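Local atomic coordinates of putative nitrate transport protein (Thermoplasma volcanium, PDB entry 3MST), a protein that is of unproven function but, as a putative nitrate transport protein, may bind a small solute for uptake. Residues A[29-34]-A[173-177]; A[62-66]-A[234-240]; A[76-80]-A[156-160]; A[91-97]-A[114-120]. All coordinates share one frame; numbering follows the deposited sequence.

Contact 1 (A[29-34]-A[173-177]); sequences PVSFPL and EAYEQ. With EDO (1,2-ethanediol), chain I.
Pro33 and Tyr175 bring helix 32-36 against helix 169-184, their CA atoms 5.6 Å apart. Tyr175 carries most of the join. Its ring swings off the helix with CG anti to the backbone N (chi1 -159°), which sends the phenol out along the 29-34 segment. Pro33 lies over one face: Pro33 CB stands 3.8 Å from the centroid of the Tyr175 ring and only 5° off the ring normal, a CH-pi contact, while Pro33 CG presses on Tyr175 CZ at 3.5 Å. At the far end Tyr175 OH donates to Val30 O at 2.7 Å, and that oxygen sits at the ring edge, in its plane. Leu34 meets the root of the ring, with Leu34 CG 3.9 Å from Tyr175 CD2, and Leu34 CD2 reaches Ala174 CB at 4.0 Å. A phenylalanine in place of Tyr175 would probably keep the CH-pi contact with Pro33 but leave the Val30 carbonyl without this donor. Gln177 OE1 accepts both hydroxyls of an ethanediol, probably from the crystallisation liquor. Leu59 of strand 57-61 touches Val30, Leu34 and Tyr175 alike, and Met162 of strand 160-164 and Val216 of strand 215-217 also meet Tyr175, so the two helices pack together over the six-stranded sheet.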
# COMPACT_ATOMS: atom_id res chain seq x y z
N PRO A 29 -0.20 1.66 4.81
CA PRO A 29 -0.87 2.93 4.47
C PRO A 29 -2.20 2.78 3.74
O PRO A 29 -3.04 3.69 3.79
CB PRO A 29 0.16 3.67 3.63
CG PRO A 29 1.49 3.14 4.17
CD PRO A 29 1.23 1.68 4.41
N VAL A 30 -2.44 1.64 3.09
CA VAL A 30 -3.75 1.43 2.46
C VAL A 30 -4.89 1.55 3.47
O VAL A 30 -5.98 1.92 3.10
CB VAL A 30 -3.83 0.07 1.71
CG1 VAL A 30 -3.87 -1.12 2.71
CG2 VAL A 30 -5.06 0.03 0.79
N SER A 31 -4.64 1.22 4.75
CA SER A 31 -5.67 1.31 5.77
C SER A 31 -5.97 2.71 6.29
O SER A 31 -7.01 2.90 6.92
CB SER A 31 -5.29 0.46 6.97
OG SER A 31 -4.21 0.99 7.71
N PHE A 32 -5.06 3.66 6.07
CA PHE A 32 -5.10 4.88 6.85
C PHE A 32 -6.38 5.67 6.64
O PHE A 32 -6.90 6.21 7.64
CB PHE A 32 -3.87 5.73 6.60
CG PHE A 32 -2.55 5.10 7.07
CD1 PHE A 32 -2.50 3.92 7.78
CD2 PHE A 32 -1.40 5.76 6.73
CE1 PHE A 32 -1.23 3.40 8.17
CE2 PHE A 32 -0.14 5.29 7.09
CZ PHE A 32 -0.07 4.10 7.80
N PRO A 33 -6.93 5.78 5.42
CA PRO A 33 -8.17 6.54 5.26
C PRO A 33 -9.32 5.96 6.06
O PRO A 33 -10.21 6.76 6.49
CB PRO A 33 -8.43 6.48 3.75
CG PRO A 33 -7.01 6.41 3.17
CD PRO A 33 -6.37 5.41 4.12
N LEU A 34 -9.37 4.66 6.30
CA LEU A 34 -10.46 4.08 7.12
C LEU A 34 -10.13 4.17 8.60
O LEU A 34 -11.05 4.37 9.42
CB LEU A 34 -10.78 2.65 6.68
CG LEU A 34 -11.31 2.61 5.23
CD1 LEU A 34 -11.59 1.13 4.80
CD2 LEU A 34 -12.54 3.50 4.99
N GLU A 173 -16.80 4.93 -0.98
CA GLU A 173 -17.26 6.22 -0.55
C GLU A 173 -16.63 6.61 0.79
O GLU A 173 -16.14 7.74 0.94
CB GLU A 173 -18.80 6.23 -0.50
CG GLU A 173 -19.40 6.15 -1.91
CD GLU A 173 -20.85 5.71 -1.97
OE1 GLU A 173 -21.46 5.48 -0.90
OE2 GLU A 173 -21.37 5.58 -3.11
N ALA A 174 -16.62 5.69 1.74
CA ALA A 174 -15.98 5.92 3.05
C ALA A 174 -14.49 6.20 2.87
O ALA A 174 -13.93 7.10 3.49
CB ALA A 174 -16.20 4.76 4.00
N TYR A 175 -13.86 5.44 1.99
CA TYR A 175 -12.44 5.60 1.76
C TYR A 175 -12.11 7.02 1.26
O TYR A 175 -11.18 7.67 1.75
CB TYR A 175 -11.95 4.53 0.78
CG TYR A 175 -10.47 4.27 0.83
CD1 TYR A 175 -9.59 5.01 0.05
CD2 TYR A 175 -9.97 3.29 1.66
CE1 TYR A 175 -8.23 4.77 0.09
CE2 TYR A 175 -8.58 3.03 1.74
CZ TYR A 175 -7.74 3.79 0.95
OH TYR A 175 -6.38 3.54 0.99
N GLU A 176 -12.89 7.52 0.29
CA GLU A 176 -12.74 8.90 -0.19
C GLU A 176 -12.92 9.91 0.94
O GLU A 176 -12.17 10.89 1.02
CB GLU A 176 -13.75 9.20 -1.31
CG GLU A 176 -13.67 8.28 -2.52
CD GLU A 176 -12.50 8.59 -3.46
OE1 GLU A 176 -11.52 9.26 -3.05
OE2 GLU A 176 -12.56 8.16 -4.63
N GLN A 177 -13.92 9.69 1.80
CA GLN A 177 -14.15 10.58 2.96
C GLN A 177 -12.91 10.59 3.84
O GLN A 177 -12.46 11.66 4.32
CB GLN A 177 -15.41 10.21 3.75
CG GLN A 177 -16.74 10.47 2.99
CD GLN A 177 -17.93 9.91 3.75
OE1 GLN A 177 -17.76 9.23 4.77
NE2 GLN A 177 -19.14 10.19 3.26
C1 EDO I . -19.61 6.46 5.45
O1 EDO I . -19.31 6.99 4.15
C2 EDO I . -18.57 6.90 6.48
O2 EDO I . -18.89 8.17 7.05

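Contact 2 (A[62-66]-A[234-240]); sequences ITNMP and VPELNDI
Pro66 and Leu237 face each other where two 3-10 turns pack, 62-64 just after strand 57-61 of the larger sheet and 235-239 in the tail beyond helix 220-230. No hydrogen bond crosses between the two segments; each turn has backbone bonds of its own, as from Leu237 N to Val234 O. Apolar packing does the joining. The ring of Pro66 lies against the second turn, with Pro66 CB 3.7 Å from Glu236 CB and Pro66 CG 3.9 Å from Val234 CG1. The other methyl of Val234, CG2, crosses to Thr63 and stands 4.0 Å from Thr63 CB. Ile62 comes in with CG1 anti to the backbone N (chi1 -163°), a turn that carries Ile62 CG1 to 4.0 Å from Leu237 CD2. Met65, a selenomethionine, offers its CB to the same methyl, while its selenium end leads away. Contacts of hydrocarbon with carbonyl oxygen complete the interface: Ile240 CD1 rests 3.6 Å from Met65 O. Tyr230 of helix 220-230 touches Ile62, Thr63 and Leu237, and Ile72 of strand 71-77 touches Ile62, Met65 and Ile240. Leu237 CD2 approaches Ile62 O to 3.4 Å, the same oxygen that accepts the Met65 N-H.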
# COMPACT_ATOMS: atom_id res chain seq x y z
N ILE A 62 -1.70 -5.14 -3.71
CA ILE A 62 -2.18 -6.00 -4.77
C ILE A 62 -1.42 -7.34 -4.75
O ILE A 62 -1.97 -8.39 -5.10
CB ILE A 62 -2.13 -5.31 -6.13
CG1 ILE A 62 -3.02 -6.10 -7.13
CG2 ILE A 62 -0.74 -5.15 -6.64
CD1 ILE A 62 -3.19 -5.47 -8.50
N THR A 63 -0.16 -7.29 -4.31
CA THR A 63 0.69 -8.44 -4.26
C THR A 63 0.22 -9.47 -3.25
O THR A 63 0.66 -10.65 -3.31
CB THR A 63 2.15 -8.06 -4.00
OG1 THR A 63 2.24 -7.22 -2.86
CG2 THR A 63 2.77 -7.30 -5.20
N ASN A 64 -0.63 -9.08 -2.28
CA ASN A 64 -1.22 -10.04 -1.36
C ASN A 64 -2.56 -10.56 -1.78
O ASN A 64 -3.11 -11.43 -1.12
CB ASN A 64 -1.34 -9.46 0.05
CG ASN A 64 -0.01 -9.41 0.76
OD1 ASN A 64 0.95 -10.10 0.39
ND2 ASN A 64 0.05 -8.64 1.83
N MSE A 65 -3.12 -10.07 -2.85
CA MSE A 65 -4.47 -10.47 -3.26
C MSE A 65 -4.63 -11.98 -3.47
O MSE A 65 -5.70 -12.47 -3.23
CB MSE A 65 -4.94 -9.69 -4.48
CG MSE A 65 -5.21 -8.24 -4.20
SE MSE A 65 -6.79 -7.99 -3.10
CE MSE A 65 -5.77 -7.25 -1.73
N PRO A 66 -3.60 -12.71 -3.94
CA PRO A 66 -3.81 -14.16 -4.14
C PRO A 66 -4.12 -14.91 -2.85
O PRO A 66 -4.71 -16.00 -2.92
CB PRO A 66 -2.46 -14.62 -4.75
CG PRO A 66 -1.98 -13.40 -5.53
CD PRO A 66 -2.33 -12.28 -4.55
N VAL A 234 4.66 -11.90 -8.61
CA VAL A 234 3.67 -12.70 -7.89
C VAL A 234 2.77 -13.38 -8.97
O VAL A 234 1.70 -12.89 -9.32
CB VAL A 234 2.81 -11.84 -6.94
CG1 VAL A 234 1.81 -12.74 -6.21
CG2 VAL A 234 3.73 -11.16 -5.92
N PRO A 235 3.23 -14.49 -9.54
CA PRO A 235 2.54 -15.05 -10.70
C PRO A 235 1.08 -15.44 -10.44
O PRO A 235 0.24 -15.36 -11.38
CB PRO A 235 3.40 -16.26 -11.07
CG PRO A 235 4.71 -16.02 -10.53
CD PRO A 235 4.57 -15.09 -9.36
N GLU A 236 0.80 -15.84 -9.20
CA GLU A 236 -0.54 -16.19 -8.73
C GLU A 236 -1.57 -15.07 -8.95
O GLU A 236 -2.78 -15.33 -8.95
CB GLU A 236 -0.47 -16.58 -7.24
CG GLU A 236 0.48 -17.75 -6.91
CD GLU A 236 1.94 -17.33 -6.66
OE1 GLU A 236 2.35 -16.17 -6.92
OE2 GLU A 236 2.69 -18.20 -6.18
N LEU A 237 -1.10 -13.84 -9.14
CA LEU A 237 -1.96 -12.70 -9.38
C LEU A 237 -2.82 -12.81 -10.62
O LEU A 237 -3.87 -12.21 -10.68
CB LEU A 237 -1.19 -11.39 -9.50
CG LEU A 237 -1.36 -10.47 -8.36
CD1 LEU A 237 -0.44 -9.27 -8.62
CD2 LEU A 237 -2.78 -10.05 -7.98
N ASN A 238 -2.31 -13.51 -11.64
CA ASN A 238 -2.99 -13.58 -12.91
C ASN A 238 -4.33 -14.26 -12.78
O ASN A 238 -5.20 -14.10 -13.67
CB ASN A 238 -2.17 -14.34 -13.95
CG ASN A 238 -1.10 -13.49 -14.56
OD1 ASN A 238 0.03 -13.96 -14.71
ND2 ASN A 238 -1.44 -12.22 -14.91
N ASP A 239 -4.47 -15.06 -11.73
CA ASP A 239 -5.72 -15.76 -11.47
C ASP A 239 -6.74 -14.97 -10.63
O ASP A 239 -7.82 -15.47 -10.33
CB ASP A 239 -5.40 -17.05 -10.76
CG ASP A 239 -4.44 -17.91 -11.55
OD1 ASP A 239 -4.60 -17.98 -12.80
OD2 ASP A 239 -3.51 -18.47 -10.91
N ILE A 240 -6.42 -13.75 -10.27
CA ILE A 240 -7.37 -12.89 -9.53
C ILE A 240 -8.19 -12.08 -10.54
O ILE A 240 -7.67 -11.41 -11.39
CB ILE A 240 -6.63 -12.00 -8.50
CG1 ILE A 240 -5.95 -12.82 -7.39
CG2 ILE A 240 -7.58 -10.97 -7.88
CD1 ILE A 240 -6.92 -13.54 -6.43

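Contact 3 (A[76-80]-A[156-160]); sequences VRIDM and DLPSC
Arg77 reaches Asp156 through a chain drawn out straight from CG to NE (chi2 -180°, chi3 171°), and Asp156 swings its CG anti to the backbone N to meet it. The guanidinium grips side-on with two nitrogens. Arg77 NE makes a salt bridge to Asp156 OD1 at 3.1 Å, coming from above the carboxylate plane, and Arg77 NH2 bonds to Asp156 O at 2.8 Å; guanidinium and carboxylate stand 72° apart. Pro158 CD lies over one guanidinium face, 4.1 Å from Arg77 CZ. A leucine in place of Arg77 would probably leave both the Asp156 carboxylate and its backbone oxygen without these donors. At the other end, Val76 and Cys160 form a hydrogen-bonded antiparallel pair, Val76 N to Cys160 O at 2.8 Å and the longer Cys160 N to Val76 O at 3.3 Å. Here strands 71-77 and 160-164 of the larger sheet meet the connections to the smaller one: the first leads on to strand 81-85, and the loop 156-159 returns from helix 146-152, consistent with a two-lobed binding-protein fold. Beyond the pair, the terminal methyl CE of Met80, a selenomethionine, touches Ser159 OG at 3.4 Å and Cys160 SG at 3.8 Å. An unidentified ligand, probably from the crystallisation liquor, is hydrogen-bonded to Ser159 OG, Ile78 O and Leu157 N and may mark a pocket between the lobes. Arg77 NH1 has a second acidic partner, Glu222 of helix 220-230.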
# COMPACT_ATOMS: atom_id res chain seq x y z
N VAL A 76 -5.89 1.59 -5.28
CA VAL A 76 -5.44 2.83 -4.62
C VAL A 76 -3.98 3.08 -5.04
O VAL A 76 -3.15 2.15 -4.85
CB VAL A 76 -5.58 2.85 -3.08
CG1 VAL A 76 -5.44 4.31 -2.57
CG2 VAL A 76 -6.93 2.23 -2.65
N ARG A 77 -3.69 4.28 -5.55
CA ARG A 77 -2.32 4.74 -5.70
C ARG A 77 -1.92 5.42 -4.38
O ARG A 77 -2.65 6.30 -3.87
CB ARG A 77 -2.20 5.73 -6.86
CG ARG A 77 -2.31 5.11 -8.24
CD ARG A 77 -2.17 6.17 -9.29
NE ARG A 77 -2.05 5.65 -10.65
CZ ARG A 77 -3.05 5.38 -11.45
NH1 ARG A 77 -4.31 5.49 -11.04
NH2 ARG A 77 -2.79 4.97 -12.69
N ILE A 78 -0.76 5.05 -3.84
CA ILE A 78 -0.25 5.64 -2.60
C ILE A 78 1.26 5.75 -2.74
O ILE A 78 1.91 4.79 -3.09
CB ILE A 78 -0.60 4.75 -1.39
CG1 ILE A 78 -2.05 4.27 -1.41
CG2 ILE A 78 -0.31 5.53 -0.08
CD1 ILE A 78 -2.38 3.28 -0.31
N ASP A 79 1.83 6.93 -2.48
CA ASP A 79 3.28 7.10 -2.64
C ASP A 79 3.93 6.82 -1.30
O ASP A 79 3.98 7.67 -0.43
CB ASP A 79 3.58 8.51 -3.12
CG ASP A 79 5.00 8.67 -3.64
OD1 ASP A 79 5.70 7.66 -3.81
OD2 ASP A 79 5.37 9.83 -3.89
N MSE A 80 4.36 5.57 -1.13
CA MSE A 80 4.79 5.02 0.17
C MSE A 80 6.30 4.78 0.28
O MSE A 80 6.79 4.56 1.38
CB MSE A 80 4.11 3.67 0.39
CG MSE A 80 2.63 3.73 0.40
SE MSE A 80 1.76 2.03 0.53
CE MSE A 80 1.92 1.43 -1.27
N ASP A 156 2.93 3.88 -13.86
CA ASP A 156 2.12 4.53 -12.82
C ASP A 156 0.77 3.87 -12.67
O ASP A 156 -0.16 4.21 -13.41
CB ASP A 156 1.92 6.03 -13.10
CG ASP A 156 1.10 6.72 -12.03
OD1 ASP A 156 0.97 6.14 -10.89
OD2 ASP A 156 0.64 7.86 -12.34
N LEU A 157 0.71 2.90 -11.76
CA LEU A 157 -0.46 2.01 -11.59
C LEU A 157 -0.70 1.82 -10.10
O LEU A 157 0.23 1.97 -9.29
CB LEU A 157 -0.20 0.67 -12.27
CG LEU A 157 -0.12 0.75 -13.79
CD1 LEU A 157 0.63 -0.45 -14.34
CD2 LEU A 157 -1.51 0.93 -14.42
N PRO A 158 -1.92 1.50 -9.71
CA PRO A 158 -2.22 1.34 -8.29
C PRO A 158 -1.62 0.07 -7.72
O PRO A 158 -1.91 -1.05 -8.18
CB PRO A 158 -3.75 1.26 -8.26
CG PRO A 158 -4.13 0.79 -9.60
CD PRO A 158 -3.14 1.42 -10.53
N SER A 159 -0.80 0.21 -6.68
CA SER A 159 -0.21 -0.95 -6.02
C SER A 159 -1.02 -1.58 -4.91
O SER A 159 -0.65 -2.66 -4.41
CB SER A 159 1.20 -0.61 -5.50
OG SER A 159 1.13 0.27 -4.39
N CYS A 160 -2.12 -0.94 -4.50
CA CYS A 160 -3.00 -1.45 -3.48
C CYS A 160 -4.38 -1.63 -4.06
O CYS A 160 -4.75 -1.00 -5.06
CB CYS A 160 -3.01 -0.53 -2.28
SG CYS A 160 -1.42 -0.43 -1.43

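Contact 4 (A[91-97]-A[114-120]); sequences RIYTLRK and AQVINAD. With EDO (1,2-ethanediol), chain K; EDO (1,2-ethanediol), chain J.
Lys97 NZ donates to Asn118 OD1 at 2.7 Å, approaching from above the plane of the amide carbonyl. The lysine chain is bent at its end (chi4 36°), which curls the ammonium back onto the amide, where Lys97 CG already lies 3.2 Å from Asn118 OD1. The NH2 end of the same amide is held as well: Asn118 ND2 donates to Leu95 O at 2.9 Å, almost straight on and in the amide plane, and also to Asp102 OD1 of helix 100-112, so the amide is pinned at both ends and its flip state is fixed. These bonds close the end of a beta-alpha-beta unit, strand 91-94, helix 100-112, strand 115-118, whose two strands run parallel and pair from Arg91 with Gln115 to Thr94 with Asn118. Ile92 N, Ile117 N and Thr94 N each bond across to the partner strand, and Ala119 N reaches Thr94 O at 2.7 Å. On the sheet face that carries Tyr93 and Ile117, Ile117 CB stands over one face of the Tyr93 ring, 4.0 Å from its centroid, a CH-pi contact; Arg91 NH1 donates to the Tyr93 hydroxyl from the same strand. On the other sheet face Thr94 CG2 meets Val116 CG1 at 3.6 Å, towards Ala101 and Ala105 of the helix, while Thr94 OG1 bonds to Leu135 O of the next strand. Asp120 is the N-cap of helix 121-129 and bonds through OD1 to Thr123 OG1.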
# COMPACT_ATOMS: atom_id res chain seq x y z
N ARG A 91 23.01 -2.67 -7.58
CA ARG A 91 22.30 -3.30 -6.46
C ARG A 91 21.20 -2.38 -5.96
O ARG A 91 21.41 -1.16 -5.91
CB ARG A 91 23.24 -3.55 -5.27
CG ARG A 91 24.38 -4.44 -5.54
CD ARG A 91 25.16 -4.73 -4.26
NE ARG A 91 26.42 -5.44 -4.57
CZ ARG A 91 27.36 -5.65 -3.66
NH1 ARG A 91 27.19 -5.27 -2.42
NH2 ARG A 91 28.48 -6.27 -3.98
N ILE A 92 20.05 -2.97 -5.65
CA ILE A 92 18.98 -2.28 -4.92
C ILE A 92 18.78 -3.06 -3.63
O ILE A 92 18.33 -4.20 -3.61
CB ILE A 92 17.63 -2.23 -5.69
CG1 ILE A 92 17.79 -1.58 -7.06
CG2 ILE A 92 16.59 -1.49 -4.81
CD1 ILE A 92 16.52 -1.67 -7.96
N TYR A 93 19.14 -2.41 -2.53
CA TYR A 93 18.86 -2.95 -1.19
C TYR A 93 17.41 -2.64 -0.82
O TYR A 93 16.93 -1.54 -1.14
CB TYR A 93 19.84 -2.29 -0.18
CG TYR A 93 21.23 -2.91 -0.23
CD1 TYR A 93 22.15 -2.49 -1.17
CD2 TYR A 93 21.55 -4.01 0.56
CE1 TYR A 93 23.40 -3.09 -1.26
CE2 TYR A 93 22.79 -4.61 0.47
CZ TYR A 93 23.70 -4.13 -0.46
OH TYR A 93 24.94 -4.71 -0.59
N THR A 94 16.75 -3.57 -0.16
CA THR A 94 15.37 -3.33 0.27
C THR A 94 15.09 -4.13 1.52
O THR A 94 16.02 -4.64 2.18
CB THR A 94 14.41 -3.61 -0.90
OG1 THR A 94 13.12 -3.05 -0.62
CG2 THR A 94 14.31 -5.09 -1.22
N LEU A 95 13.82 -4.17 1.90
CA LEU A 95 13.35 -4.84 3.09
C LEU A 95 13.16 -6.34 2.89
O LEU A 95 13.65 -6.88 1.91
CB LEU A 95 12.14 -4.09 3.63
CG LEU A 95 12.37 -2.67 4.15
CD1 LEU A 95 13.55 -2.63 5.11
CD2 LEU A 95 12.46 -1.63 3.09
N ARG A 96 12.56 -7.05 3.82
CA ARG A 96 12.59 -8.50 3.70
C ARG A 96 11.77 -8.98 2.51
O ARG A 96 10.84 -8.32 2.04
CB ARG A 96 12.11 -9.16 4.99
CG ARG A 96 10.62 -8.93 5.24
CD ARG A 96 10.16 -9.32 6.66
NE ARG A 96 8.71 -9.22 6.73
CZ ARG A 96 8.06 -8.11 7.06
NH1 ARG A 96 8.73 -7.03 7.39
NH2 ARG A 96 6.74 -8.09 7.08
N LYS A 97 12.12 -10.18 2.03
CA LYS A 97 11.46 -10.83 0.91
C LYS A 97 9.96 -10.98 1.15
O LYS A 97 9.50 -11.32 2.26
CB LYS A 97 12.05 -12.22 0.63
CG LYS A 97 13.45 -12.24 0.11
CD LYS A 97 13.95 -13.67 -0.18
CE LYS A 97 15.29 -13.74 -0.90
NZ LYS A 97 16.34 -12.72 -0.58
N ALA A 114 19.85 -4.27 -12.04
CA ALA A 114 20.35 -4.47 -10.69
C ALA A 114 19.98 -5.82 -10.13
O ALA A 114 18.98 -6.45 -10.54
CB ALA A 114 19.81 -3.39 -9.79
N GLN A 115 20.73 -6.23 -9.11
CA GLN A 115 20.33 -7.30 -8.23
C GLN A 115 19.73 -6.73 -6.94
O GLN A 115 20.17 -5.71 -6.46
CB GLN A 115 21.52 -8.21 -7.85
CG GLN A 115 22.18 -8.86 -9.04
CD GLN A 115 21.23 -9.75 -9.80
OE1 GLN A 115 20.52 -10.53 -9.19
NE2 GLN A 115 21.23 -9.65 -11.15
N VAL A 116 18.69 -7.37 -6.46
CA VAL A 116 18.00 -7.00 -5.20
C VAL A 116 18.69 -7.74 -4.06
O VAL A 116 18.80 -8.97 -4.10
CB VAL A 116 16.48 -7.29 -5.28
CG1 VAL A 116 15.82 -7.04 -3.90
CG2 VAL A 116 15.85 -6.47 -6.38
N ILE A 117 19.00 -7.02 -3.00
CA ILE A 117 19.54 -7.59 -1.74
C ILE A 117 18.54 -7.22 -0.63
O ILE A 117 18.34 -6.04 -0.34
CB ILE A 117 20.94 -7.03 -1.44
CG1 ILE A 117 21.90 -7.14 -2.66
CG2 ILE A 117 21.54 -7.68 -0.19
CD1 ILE A 117 22.23 -8.56 -3.08
N ASN A 118 17.90 -8.24 -0.06
CA ASN A 118 16.94 -8.06 1.03
C ASN A 118 17.71 -7.88 2.33
O ASN A 118 18.62 -8.67 2.67
CB ASN A 118 15.96 -9.23 1.07
CG ASN A 118 15.20 -9.35 -0.22
OD1 ASN A 118 15.59 -10.13 -1.10
ND2 ASN A 118 14.20 -8.50 -0.40
N ALA A 119 17.31 -6.87 3.11
CA ALA A 119 18.03 -6.43 4.27
C ALA A 119 17.00 -5.77 5.20
O ALA A 119 15.84 -6.21 5.30
CB ALA A 119 19.22 -5.48 3.93
N ASP A 120 17.48 -4.86 6.01
CA ASP A 120 16.65 -4.05 6.90
C ASP A 120 16.92 -2.58 6.63
O ASP A 120 17.76 -2.19 5.81
CB ASP A 120 16.90 -4.44 8.36
CG ASP A 120 18.27 -4.18 8.85
OD1 ASP A 120 19.02 -3.36 8.28
OD2 ASP A 120 18.62 -4.80 9.89
C1 EDO K . 17.10 -9.02 -9.98
O1 EDO K . 17.23 -10.38 -10.42
C2 EDO K . 16.64 -9.12 -8.56
O2 EDO K . 17.66 -9.75 -7.76
C1 EDO J . 26.09 -7.00 -7.19
O1 EDO J . 26.88 -5.84 -7.41
C2 EDO J . 25.31 -7.27 -8.44
O2 EDO J . 26.28 -7.51 -9.48

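Overall arrangement
Contacts 1, 2 and 3 gather on the larger, six-stranded sheet, whereas contact 4 lies on the smaller, five-stranded one at its edge strand 115-118. Contact 3 sits nearest the chain's centre and touches both of its neighbours: Val30 of contact 1 packs on Ile78 and Cys160, and Ile62 N of contact 2 probably bonds to Ser159 O. Centres of contacts 1 and 3 are 13 Å apart, those of contacts 1 and 4 about 30 Å, on opposite sides of the chain's centre. In sequence, contact 4 falls within the span bridged by contact 3, while the segments of contacts 1 and 2 alternate. Contact 3 thus lies where the chain passes between the two sheets, consistent with a junction between two lobes.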